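IL-4-inducing protein (Schistosoma mansoni, PDB 4EL6) binds IgE through a crystallin-type fold and so triggers antigen-independent basophil activation and interleukin-4 release. Local coordinates at residues A[23-31]-A[55-63]. Sequence-based numbering, arbitrary orientation.
Sequences EVYKSVGSL and WYLFDNVNY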
# COMPACT_ATOMS: atom_id res chain seq x y z
N GLU A 23 7.17 -5.16 6.38
CA GLU A 23 5.94 -5.83 6.00
C GLU A 23 4.77 -5.29 6.85
O GLU A 23 4.89 -5.10 8.09
CB GLU A 23 6.03 -7.36 6.14
CG GLU A 23 7.03 -8.01 5.20
CD GLU A 23 7.10 -9.53 5.36
OE1 GLU A 23 7.39 -10.24 4.37
OE2 GLU A 23 6.87 -10.01 6.48
N VAL A 24 3.67 -5.01 6.19
CA VAL A 24 2.50 -4.51 6.90
C VAL A 24 1.39 -5.57 6.72
O VAL A 24 1.12 -6.02 5.58
CB VAL A 24 2.05 -3.14 6.33
CG1 VAL A 24 0.74 -2.70 6.90
CG2 VAL A 24 3.09 -2.04 6.54
N TYR A 25 0.71 -5.96 7.82
CA TYR A 25 -0.20 -7.10 7.84
C TYR A 25 -1.66 -6.76 7.96
O TYR A 25 -2.54 -7.60 7.68
CB TYR A 25 0.16 -8.05 9.00
CG TYR A 25 1.62 -8.51 8.95
CD1 TYR A 25 2.01 -9.51 8.08
CD2 TYR A 25 2.57 -7.91 9.70
CE1 TYR A 25 3.33 -9.93 8.01
CE2 TYR A 25 3.90 -8.29 9.63
CZ TYR A 25 4.26 -9.29 8.79
OH TYR A 25 5.60 -9.69 8.77
N LYS A 26 -1.95 -5.52 8.33
CA LYS A 26 -3.30 -5.09 8.50
C LYS A 26 -3.35 -3.57 8.41
O LYS A 26 -2.31 -2.87 8.32
CB LYS A 26 -3.85 -5.55 9.82
CG LYS A 26 -3.20 -5.06 11.05
CD LYS A 26 -3.68 -6.00 12.18
CE LYS A 26 -2.82 -5.90 13.44
NZ LYS A 26 -3.43 -6.65 14.60
N SER A 27 -4.57 -3.11 8.34
CA SER A 27 -4.86 -1.67 8.24
C SER A 27 -4.27 -0.96 9.43
O SER A 27 -4.24 -1.48 10.59
CB SER A 27 -6.33 -1.39 8.19
OG SER A 27 -6.91 -2.10 7.08
N VAL A 28 -3.80 0.24 9.17
CA VAL A 28 -3.28 1.09 10.23
C VAL A 28 -3.72 2.51 9.94
O VAL A 28 -3.45 3.04 8.86
CB VAL A 28 -1.75 0.97 10.44
CG1 VAL A 28 -0.95 1.07 9.12
CG2 VAL A 28 -1.25 1.92 11.48
N GLY A 29 -4.32 3.15 10.94
CA GLY A 29 -4.88 4.43 10.74
C GLY A 29 -4.03 5.72 10.85
O GLY A 29 -4.45 6.82 10.40
N SER A 30 -2.82 5.60 11.37
CA SER A 30 -1.89 6.71 11.41
C SER A 30 -0.46 6.22 11.54
O SER A 30 -0.17 5.34 12.38
CB SER A 30 -2.22 7.74 12.47
OG SER A 30 -2.30 7.14 13.77
N LEU A 31 0.41 6.81 10.72
CA LEU A 31 1.83 6.57 10.72
C LEU A 31 2.45 7.94 10.79
O LEU A 31 2.24 8.80 9.91
CB LEU A 31 2.27 5.83 9.45
CG LEU A 31 1.56 4.52 9.11
CD1 LEU A 31 1.90 4.08 7.67
CD2 LEU A 31 2.02 3.45 10.07
N TRP A 55 -4.56 -3.16 -1.55
CA TRP A 55 -4.13 -2.23 -0.51
C TRP A 55 -4.29 -0.79 -0.95
O TRP A 55 -3.96 -0.46 -2.08
CB TRP A 55 -2.68 -2.49 -0.15
CG TRP A 55 -2.42 -3.80 0.55
CD1 TRP A 55 -2.26 -5.07 -0.02
CD2 TRP A 55 -2.29 -3.98 1.96
NE1 TRP A 55 -2.05 -6.03 0.98
CE2 TRP A 55 -2.01 -5.40 2.18
CE3 TRP A 55 -2.31 -3.10 3.07
CZ2 TRP A 55 -1.76 -5.88 3.45
CZ3 TRP A 55 -2.04 -3.64 4.34
CH2 TRP A 55 -1.80 -5.00 4.48
N TYR A 56 -4.82 0.07 -0.08
CA TYR A 56 -4.85 1.51 -0.31
C TYR A 56 -3.88 2.23 0.63
O TYR A 56 -3.84 2.01 1.86
CB TYR A 56 -6.26 2.03 -0.06
CG TYR A 56 -7.21 1.77 -1.21
CD1 TYR A 56 -6.96 2.34 -2.45
CD2 TYR A 56 -8.32 0.93 -1.04
CE1 TYR A 56 -7.84 2.12 -3.50
CE2 TYR A 56 -9.14 0.69 -2.13
CZ TYR A 56 -8.92 1.35 -3.30
OH TYR A 56 -9.77 1.12 -4.36
N LEU A 57 -3.09 3.11 0.04
CA LEU A 57 -2.18 3.99 0.77
C LEU A 57 -2.68 5.42 0.67
O LEU A 57 -3.14 5.82 -0.40
CB LEU A 57 -0.79 4.00 0.14
CG LEU A 57 -0.23 2.69 -0.30
CD1 LEU A 57 1.16 2.78 -0.89
CD2 LEU A 57 -0.20 1.76 0.80
N PHE A 58 -2.65 6.17 1.77
CA PHE A 58 -3.19 7.46 1.87
C PHE A 58 -2.18 8.47 2.38
O PHE A 58 -1.33 8.11 3.23
CB PHE A 58 -4.32 7.43 2.94
CG PHE A 58 -5.47 6.57 2.56
CD1 PHE A 58 -5.45 5.21 2.89
CD2 PHE A 58 -6.62 7.10 1.92
CE1 PHE A 58 -6.54 4.42 2.60
CE2 PHE A 58 -7.68 6.29 1.59
CZ PHE A 58 -7.62 4.94 1.89
N ASP A 59 -2.25 9.74 1.92
CA ASP A 59 -1.28 10.73 2.41
C ASP A 59 -1.79 11.52 3.61
O ASP A 59 -1.09 12.42 4.06
CB ASP A 59 -0.76 11.66 1.31
CG ASP A 59 -1.70 12.87 1.03
OD1 ASP A 59 -2.92 12.83 1.33
OD2 ASP A 59 -1.16 13.90 0.50
N ASN A 60 -2.95 11.13 4.19
CA ASN A 60 -3.36 11.69 5.47
C ASN A 60 -3.85 10.59 6.32
O ASN A 60 -3.91 9.44 5.90
CB ASN A 60 -4.39 12.75 5.23
CG ASN A 60 -4.54 13.70 6.38
OD1 ASN A 60 -3.90 13.62 7.42
ND2 ASN A 60 -5.37 14.69 6.14
N VAL A 61 -3.98 10.88 7.59
CA VAL A 61 -4.43 9.85 8.55
C VAL A 61 -5.92 9.49 8.37
O VAL A 61 -6.71 10.17 7.67
CB VAL A 61 -4.16 10.32 9.99
CG1 VAL A 61 -2.68 10.61 10.22
CG2 VAL A 61 -5.05 11.51 10.32
N ASN A 62 -6.29 8.35 8.93
CA ASN A 62 -7.66 7.91 8.97
C ASN A 62 -8.29 7.78 7.57
O ASN A 62 -9.47 8.04 7.39
CB ASN A 62 -8.47 8.76 9.94
CG ASN A 62 -7.92 8.66 11.39
OD1 ASN A 62 -7.37 7.65 11.81
ND2 ASN A 62 -8.00 9.74 12.07
N TYR A 63 -7.47 7.33 6.63
CA TYR A 63 -7.94 6.88 5.30
C TYR A 63 -8.55 8.07 4.60
O TYR A 63 -9.59 7.95 3.97
CB TYR A 63 -8.89 5.70 5.45
CG TYR A 63 -8.38 4.69 6.48
CD1 TYR A 63 -7.16 4.02 6.29
CD2 TYR A 63 -9.11 4.43 7.62
CE1 TYR A 63 -6.68 3.14 7.24
CE2 TYR A 63 -8.60 3.53 8.62
CZ TYR A 63 -7.41 2.90 8.40
OH TYR A 63 -6.89 1.96 9.26
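Trp-55 pushes the six-membered end of its indole against the backbone at Val-24, Tyr-25 and Lys-26. This is the close-packed part of the contact, and Val-24 and Trp-55 are both buried. CH2 of Trp-55 comes 3.3 Å from O of Val-24. Tyr-25 C and Lys-26 N lie at the ring's edge, near its plane. CG1 of Val-24 completes the patch, 3.9 Å from CZ3 of Trp-55; it is anti to the backbone N (chi1 172°), which turns this methyl to the indole. The pyrrole side is held too, because NE1 of Trp-55 is hydrogen-bonded to O of Tyr-7, and Leu-9 touches both Val-24 and Trp-55.

The chain is a beta/gamma-crystallin domain, built here from two antiparallel sheets. Val-24 ends strand 21-24 of one, and Trp-55 belongs to strand 52-58 of the other, so the indole bridges the sheets. Beyond Val-24 the first segment runs as a loop along strand 89-95, where OG of Ser-27 bonds to N of Arg-92.

Toward the surface the contact is looser and passes from loop to loop. N of Asn-62 donates to O of Gly-29 at 2.8 Å. The bond is nearly straight (170°) and lies in the carbonyl plane. Val-61 sits beside it, with CB 3.5 Å from the same Gly-29 oxygen. CG1 of Val-61 meets CB of the exposed Ser-30 at 3.7 Å. Tyr-63 reaches back to the first loop by the hydroxyl end of its ring. OH of Tyr-63 is 3.3 Å from C of Val-28. CB of Ser-27 lies 3.6 Å from the same Tyr-63 OH. The approach of the Tyr-63 OH to N of Gly-29 is too poorly angled for a hydrogen bond. Lys-91 makes a cation-pi contact with the Tyr-63 ring.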